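Local atomic coordinates of RNA methyltransferase, TrmH family (PDB entry 2I6D), a protein that probably binds RNA and transfers a methyl group to it, as expected of a knotted methyltransferase of the TrmH family. Residues 170-173 against 174-177; 186-189 against 190-193. All coordinates share one frame; numbering follows the deposited sequence. Where two conformers were deposited one is given.

Contact 1: residues 170-173 against 174-177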
ATOM      1  N   ALA A 170       4.641  12.135 -17.019  1.00 28.70           N
ATOM      2  CA  ALA A 170       4.657  12.951 -18.231  1.00 30.39           C
ATOM      3  C   ALA A 170       3.351  12.752 -18.990  1.00 29.79           C
ATOM      4  O   ALA A 170       2.731  13.708 -19.439  1.00 29.74           O
ATOM      5  CB  ALA A 170       5.827  12.607 -19.087  1.00 30.44           C
ATOM      6  N   TYR A 171       2.907  11.507 -19.066  1.00 30.33           N
ATOM      7  CA  TYR A 171       1.709  11.165 -19.818  1.00 30.22           C
ATOM      8  C   TYR A 171       0.449  11.816 -19.204  1.00 29.76           C
ATOM      9  O   TYR A 171      -0.334  12.479 -19.908  1.00 29.14           O
ATOM     10  CB  TYR A 171       1.578   9.645 -19.887  1.00 30.89           C
ATOM     11  CG  TYR A 171       0.297   9.140 -20.492  1.00 30.08           C
ATOM     12  CD1 TYR A 171       0.037   9.303 -21.864  1.00 29.42           C
ATOM     13  CD2 TYR A 171      -0.641   8.479 -19.713  1.00 32.69           C
ATOM     14  CE1 TYR A 171      -1.130   8.833 -22.428  1.00 30.89           C
ATOM     15  CE2 TYR A 171      -1.824   7.992 -20.277  1.00 31.77           C
ATOM     16  CZ  TYR A 171      -2.054   8.177 -21.619  1.00 31.90           C
ATOM     17  OH  TYR A 171      -3.219   7.694 -22.159  1.00 33.33           O
ATOM     18  N   PHE A 172       0.251  11.618 -17.908  1.00 29.91           N
ATOM     19  CA  PHE A 172      -0.912  12.207 -17.223  1.00 31.09           C
ATOM     20  C   PHE A 172      -0.843  13.720 -17.182  1.00 31.47           C
ATOM     21  O   PHE A 172      -1.866  14.403 -17.378  1.00 32.19           O
ATOM     22  CB  PHE A 172      -1.111  11.594 -15.845  1.00 31.13           C
ATOM     23  CG  PHE A 172      -1.712  10.241 -15.906  1.00 33.01           C
ATOM     24  CD1 PHE A 172      -3.025  10.080 -16.334  1.00 37.09           C
ATOM     25  CD2 PHE A 172      -0.962   9.118 -15.626  1.00 33.38           C
ATOM     26  CE1 PHE A 172      -3.603   8.798 -16.409  1.00 38.38           C
ATOM     27  CE2 PHE A 172      -1.526   7.838 -15.694  1.00 35.93           C
ATOM     28  CZ  PHE A 172      -2.844   7.678 -16.081  1.00 35.34           C
ATOM     29  N   ARG A 173       0.374  14.242 -17.018  1.00 31.70           N
ATOM     30  CA  ARG A 173       0.603  15.687 -17.036  1.00 33.06           C
ATOM     31  C   ARG A 173       0.192  16.314 -18.383  1.00 33.15           C
ATOM     32  O   ARG A 173      -0.449  17.376 -18.431  1.00 32.98           O
ATOM     33  CB  ARG A 173       2.075  16.027 -16.697  1.00 32.80           C
ATOM     34  CG  ARG A 173       2.362  17.523 -16.692  1.00 34.64           C
ATOM     35  CD  ARG A 173       3.849  17.895 -16.562  1.00 34.43           C
ATOM     36  NE  ARG A 173       4.741  17.129 -17.438  1.00 36.23           N
ATOM     37  CZ  ARG A 173       5.010  17.409 -18.710  1.00 38.18           C
ATOM     38  NH1 ARG A 173       4.457  18.459 -19.316  1.00 40.59           N
ATOM     39  NH2 ARG A 173       5.844  16.626 -19.394  1.00 38.70           N
ATOM     40  N   ARG A 174       0.547  15.651 -19.483  1.00 33.57           N
ATOM     41  CA  ARG A 174       0.208  16.161 -20.807  0.50 33.54           C
ATOM     42  C   ARG A 174      -1.297  16.039 -21.114  1.00 34.31           C
ATOM     43  O   ARG A 174      -1.812  16.709 -22.006  1.00 33.95           O
ATOM     44  CB  ARG A 174       1.091  15.513 -21.883  0.50 33.34           C
ATOM     45  CG  ARG A 174       2.503  16.241 -22.002  0.50 32.02           C
ATOM     46  CD  ARG A 174       3.560  15.393 -22.734  0.50 29.26           C
ATOM     47  NE  ARG A 174       3.274  15.180 -24.167  0.50 29.81           N
ATOM     48  CZ  ARG A 174       3.713  15.964 -25.166  0.50 28.35           C
ATOM     49  NH1 ARG A 174       3.403  15.666 -26.433  0.50 29.95           N
ATOM     50  NH2 ARG A 174       4.473  17.076 -24.842  0.50 27.71           N
ATOM     51  N   GLN A 175      -2.010  15.210 -20.349  1.00 35.47           N
ATOM     52  CA  GLN A 175      -3.491  15.179 -20.436  1.00 37.05           C
ATOM     53  C   GLN A 175      -4.194  16.281 -19.634  1.00 37.26           C
ATOM     54  O   GLN A 175      -5.416  16.442 -19.736  1.00 39.13           O
ATOM     55  CB  GLN A 175      -4.033  13.822 -20.039  1.00 36.69           C
ATOM     56  CG  GLN A 175      -3.212  12.752 -20.647  1.00 38.92           C
ATOM     57  CD  GLN A 175      -3.942  11.485 -20.815  1.00 41.01           C
ATOM     58  OE1 GLN A 175      -4.601  11.241 -21.849  1.00 43.45           O
ATOM     59  NE2 GLN A 175      -3.810  10.626 -19.825  1.00 42.77           N
ATOM     60  N   GLY A 176      -3.423  17.054 -18.880  1.00 36.48           N
ATOM     61  CA  GLY A 176      -3.955  18.182 -18.130  1.00 36.02           C
ATOM     62  C   GLY A 176      -4.330  17.812 -16.701  1.00 35.60           C
ATOM     63  O   GLY A 176      -5.001  18.583 -16.016  1.00 36.05           O
ATOM     64  N   ILE A 177      -3.910  16.632 -16.253  1.00 34.71           N
ATOM     65  CA  ILE A 177      -3.987  16.287 -14.809  1.00 34.45           C
ATOM     66  C   ILE A 177      -2.842  16.961 -14.046  1.00 34.16           C
ATOM     67  O   ILE A 177      -1.660  16.788 -14.402  1.00 34.25           O
ATOM     68  CB  ILE A 177      -3.992  14.780 -14.580  1.00 34.09           C
ATOM     69  CG1 ILE A 177      -5.241  14.186 -15.244  1.00 34.13           C
ATOM     70  CG2 ILE A 177      -3.872  14.418 -13.039  1.00 33.81           C
ATOM     71  CD1 ILE A 177      -5.217  12.744 -15.330  1.00 36.23           C
TER
HETATM   72  O   HOH W   1      -1.225  18.972 -16.076  1.00 42.22           O
HETATM   73  O   HOH W   2       5.891  18.278 -22.410  1.00 58.55           O

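Contact 2: residues 186-189 against 190-193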
ATOM      1  N   GLY A 186       8.680  25.625  -1.895  1.00 37.09           N
ATOM      2  CA  GLY A 186       7.534  25.603  -2.794  1.00 35.92           C
ATOM      3  C   GLY A 186       6.448  26.502  -2.248  1.00 35.56           C
ATOM      4  O   GLY A 186       6.664  27.235  -1.295  1.00 35.34           O
ATOM      5  N   GLN A 187       5.267  26.435  -2.844  1.00 35.14           N
ATOM      6  CA  GLN A 187       4.131  27.216  -2.352  1.00 34.62           C
ATOM      7  C   GLN A 187       3.546  26.607  -1.072  1.00 32.34           C
ATOM      8  O   GLN A 187       3.321  25.409  -1.025  1.00 32.15           O
ATOM      9  CB  GLN A 187       3.039  27.236  -3.415  1.00 34.85           C
ATOM     10  CG  GLN A 187       1.825  28.056  -3.001  1.00 37.00           C
ATOM     11  CD  GLN A 187       0.877  28.293  -4.155  1.00 38.72           C
ATOM     12  OE1 GLN A 187       0.736  27.450  -5.039  1.00 39.17           O
ATOM     13  NE2 GLN A 187       0.206  29.433  -4.136  1.00 37.89           N
ATOM     14  N   SER A 188       3.268  27.426  -0.057  1.00 31.92           N
ATOM     15  CA  SER A 188       2.581  26.918   1.138  1.00 30.04           C
ATOM     16  C   SER A 188       1.326  26.174   0.719  1.00 30.18           C
ATOM     17  O   SER A 188       0.519  26.701  -0.055  1.00 30.02           O
ATOM     18  CB  SER A 188       2.172  28.044   2.087  1.00 30.74           C
ATOM     19  OG  SER A 188       1.297  27.516   3.073  1.00 29.32           O
ATOM     20  N   LEU A 189       1.139  24.956   1.233  0.50 29.49           N
ATOM     21  CA  LEU A 189      -0.062  24.159   0.948  0.50 29.93           C
ATOM     22  C   LEU A 189      -1.355  24.847   1.407  0.50 30.16           C
ATOM     23  O   LEU A 189      -2.433  24.529   0.909  0.50 30.10           O
ATOM     24  CB  LEU A 189       0.024  22.748   1.567  0.50 30.33           C
ATOM     25  CG  LEU A 189      -0.475  22.499   2.997  0.50 30.12           C
ATOM     26  CD1 LEU A 189      -0.791  21.040   3.240  0.50 30.35           C
ATOM     27  CD2 LEU A 189       0.524  22.999   4.022  0.50 29.95           C
ATOM     28  N   TYR A 190      -1.247  25.754   2.370  1.00 29.63           N
ATOM     29  CA  TYR A 190      -2.408  26.528   2.820  1.00 31.48           C
ATOM     30  C   TYR A 190      -2.810  27.633   1.855  1.00 32.18           C
ATOM     31  O   TYR A 190      -3.946  28.083   1.892  1.00 32.77           O
ATOM     32  CB  TYR A 190      -2.165  27.110   4.218  1.00 32.75           C
ATOM     33  CG  TYR A 190      -1.743  26.037   5.192  1.00 34.14           C
ATOM     34  CD1 TYR A 190      -2.460  24.843   5.305  1.00 34.29           C
ATOM     35  CD2 TYR A 190      -0.626  26.206   5.983  1.00 36.30           C
ATOM     36  CE1 TYR A 190      -2.054  23.835   6.185  1.00 34.07           C
ATOM     37  CE2 TYR A 190      -0.225  25.223   6.875  1.00 38.02           C
ATOM     38  CZ  TYR A 190      -0.935  24.037   6.961  1.00 37.28           C
ATOM     39  OH  TYR A 190      -0.493  23.074   7.867  1.00 39.60           O
ATOM     40  N   GLU A 191      -1.876  28.062   1.006  1.00 31.93           N
ATOM     41  CA  GLU A 191      -2.130  29.137   0.043  1.00 32.48           C
ATOM     42  C   GLU A 191      -2.453  28.616  -1.364  1.00 32.11           C
ATOM     43  O   GLU A 191      -2.979  29.354  -2.188  1.00 32.11           O
ATOM     44  CB  GLU A 191      -0.933  30.100  -0.028  1.00 31.75           C
ATOM     45  CG  GLU A 191      -0.562  30.699   1.321  1.00 32.92           C
ATOM     46  CD  GLU A 191       0.632  31.656   1.265  1.00 34.80           C
ATOM     47  OE1 GLU A 191       1.411  31.643   0.283  1.00 38.75           O
ATOM     48  OE2 GLU A 191       0.790  32.413   2.229  1.00 38.22           O
ATOM     49  N   ALA A 192      -2.124  27.359  -1.642  1.00 31.42           N
ATOM     50  CA  ALA A 192      -2.318  26.819  -2.965  1.00 31.39           C
ATOM     51  C   ALA A 192      -3.804  26.535  -3.159  1.00 31.36           C
ATOM     52  O   ALA A 192      -4.417  25.959  -2.277  1.00 30.43           O
ATOM     53  CB  ALA A 192      -1.486  25.538  -3.134  1.00 31.80           C
ATOM     54  N   PRO A 193      -4.394  26.948  -4.303  1.00 31.67           N
ATOM     55  CA  PRO A 193      -5.775  26.507  -4.487  1.00 31.86           C
ATOM     56  C   PRO A 193      -5.689  25.053  -4.911  1.00 32.49           C
ATOM     57  O   PRO A 193      -4.865  24.713  -5.753  1.00 35.03           O
ATOM     58  CB  PRO A 193      -6.310  27.389  -5.636  1.00 31.32           C
ATOM     59  CG  PRO A 193      -5.166  28.314  -6.026  1.00 32.80           C
ATOM     60  CD  PRO A 193      -3.905  27.761  -5.432  1.00 31.94           C
TER
HETATM   61  O   HOH W   3       1.195  31.522  -2.598  1.00 49.15           O
HETATM   62  O   HOH W   4       3.835  30.310  -0.326  1.00 38.81           O

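Contact 1: residues 170-173 against 174-177
A Schellman motif ends helix 165-174, and its outer bond joins Ile-177 to Phe-172 across the last turn. The chain turns left-handed at Gly-176, whose phi of 93° would bring a CB against the carbonyl oxygen of the residue before; glycine has none. Two backbone bonds close the cap: Gly-176 N to Arg-173 O (3.0 Å) and, spanning five residues, Ile-177 N to Phe-172 O (3.2 Å). Two residues before Gly-176 the i to i+4 pattern still holds, with Arg-174 N on Ala-170 O at 2.9 Å. Gln-175 N lies between the two patterns and makes only weak bonds, to Tyr-171 O and Phe-172 O.

The fold-back sets Ile-177 alongside Phe-172, both side chains pointing the same way, and Phe-172 CD1 meets Ile-177 CD1 at 3.6 Å. This is the apolar contact that commonly accompanies a Schellman cap. Here it continues into the domain, since both side chains touch Ile-202 of strand 201-206 and the Phe-172 ring also meets that of Trp-133. Gln-175, extended beyond CG, places its amide above one face of the Tyr-171 ring, offset toward the rim, NE2 3.3 Å from CE2, with the two planes 38° apart. With its CG anti to the backbone N (chi1 173°), the Tyr-171 ring lies beside Gln-175. The same NE2 lies 3.6 Å from Phe-172 CD1, bringing the amide up to both aromatic residues.

Arg-173 leaves in another direction: NH2 forms a salt bridge with Glu-219, tying the helix end to a loop. Its carbonyl O, already holding Gly-176 N, also accepts a hydrogen bond from a water at 2.9 Å, and that water donates a second, weaker bond to Ile-177 O.

Contact 2: residues 186-189 against 190-193
Ser-188 O is gripped by two backbone N-H groups, Glu-191 N at 3.0 Å and, more weakly, Ala-192 N at 3.2 Å. The first closes a type I beta turn through Leu-189 and Tyr-190 as the chain leaves edge strand 187-188; Glu-191 N stands well above the carbonyl plane, not on a lone pair. Ser-188 braces the turn a second time: OG, anti to its own N (chi1 169°), accepts Tyr-190 N at 3.2 Å, an ST turn.

Leu-189 CD2 rests over the centre of the Tyr-190 ring, 3.4 Å from the centroid and 13° off the normal, a CH-pi contact between neighbours whose side chains run the same way. Leu-189 was modelled in two conformers, so this describes one of them. Its side chain also packs on Ile-248 and Leu-249 of helix 242-255. On the strand side, Gln-187 lays its amide against Ala-192, OE1 3.5 Å from CB.

Glu-191 reaches back to the strand through water. Its OE1 accepts a hydrogen bond from each of two waters. One, 2.9 Å from Glu-191 OE1, accepts from Gln-187 NE2; the other, 2.8 Å from the same OE1, accepts from Ser-188 N. Two donors on one oxygen are consistent with a negatively charged carboxylate linked to the strand through water, while the backbone N of Glu-191 bonds to it directly.

Contact 1 comes first along the chain: helix 165-174, entered after strand 158-161, is capped there and turns toward strand 179-182. The chain then runs through that strand and a connecting loop to strand 187-188, where contact 2 closes a tight turn leading into the long loop before strand 201-206. The two lie in series, neither nested nor crossing, with centres about 21 Å apart and nearest atoms about 12 Å apart. Contact 1 joins the helix end to the middle of the parallel sheet at strand 201-206. Contact 2 sits at the sheet's margin, where strand 187-188 pairs with strand 222-225 and the turn after it packs on helix 242-255.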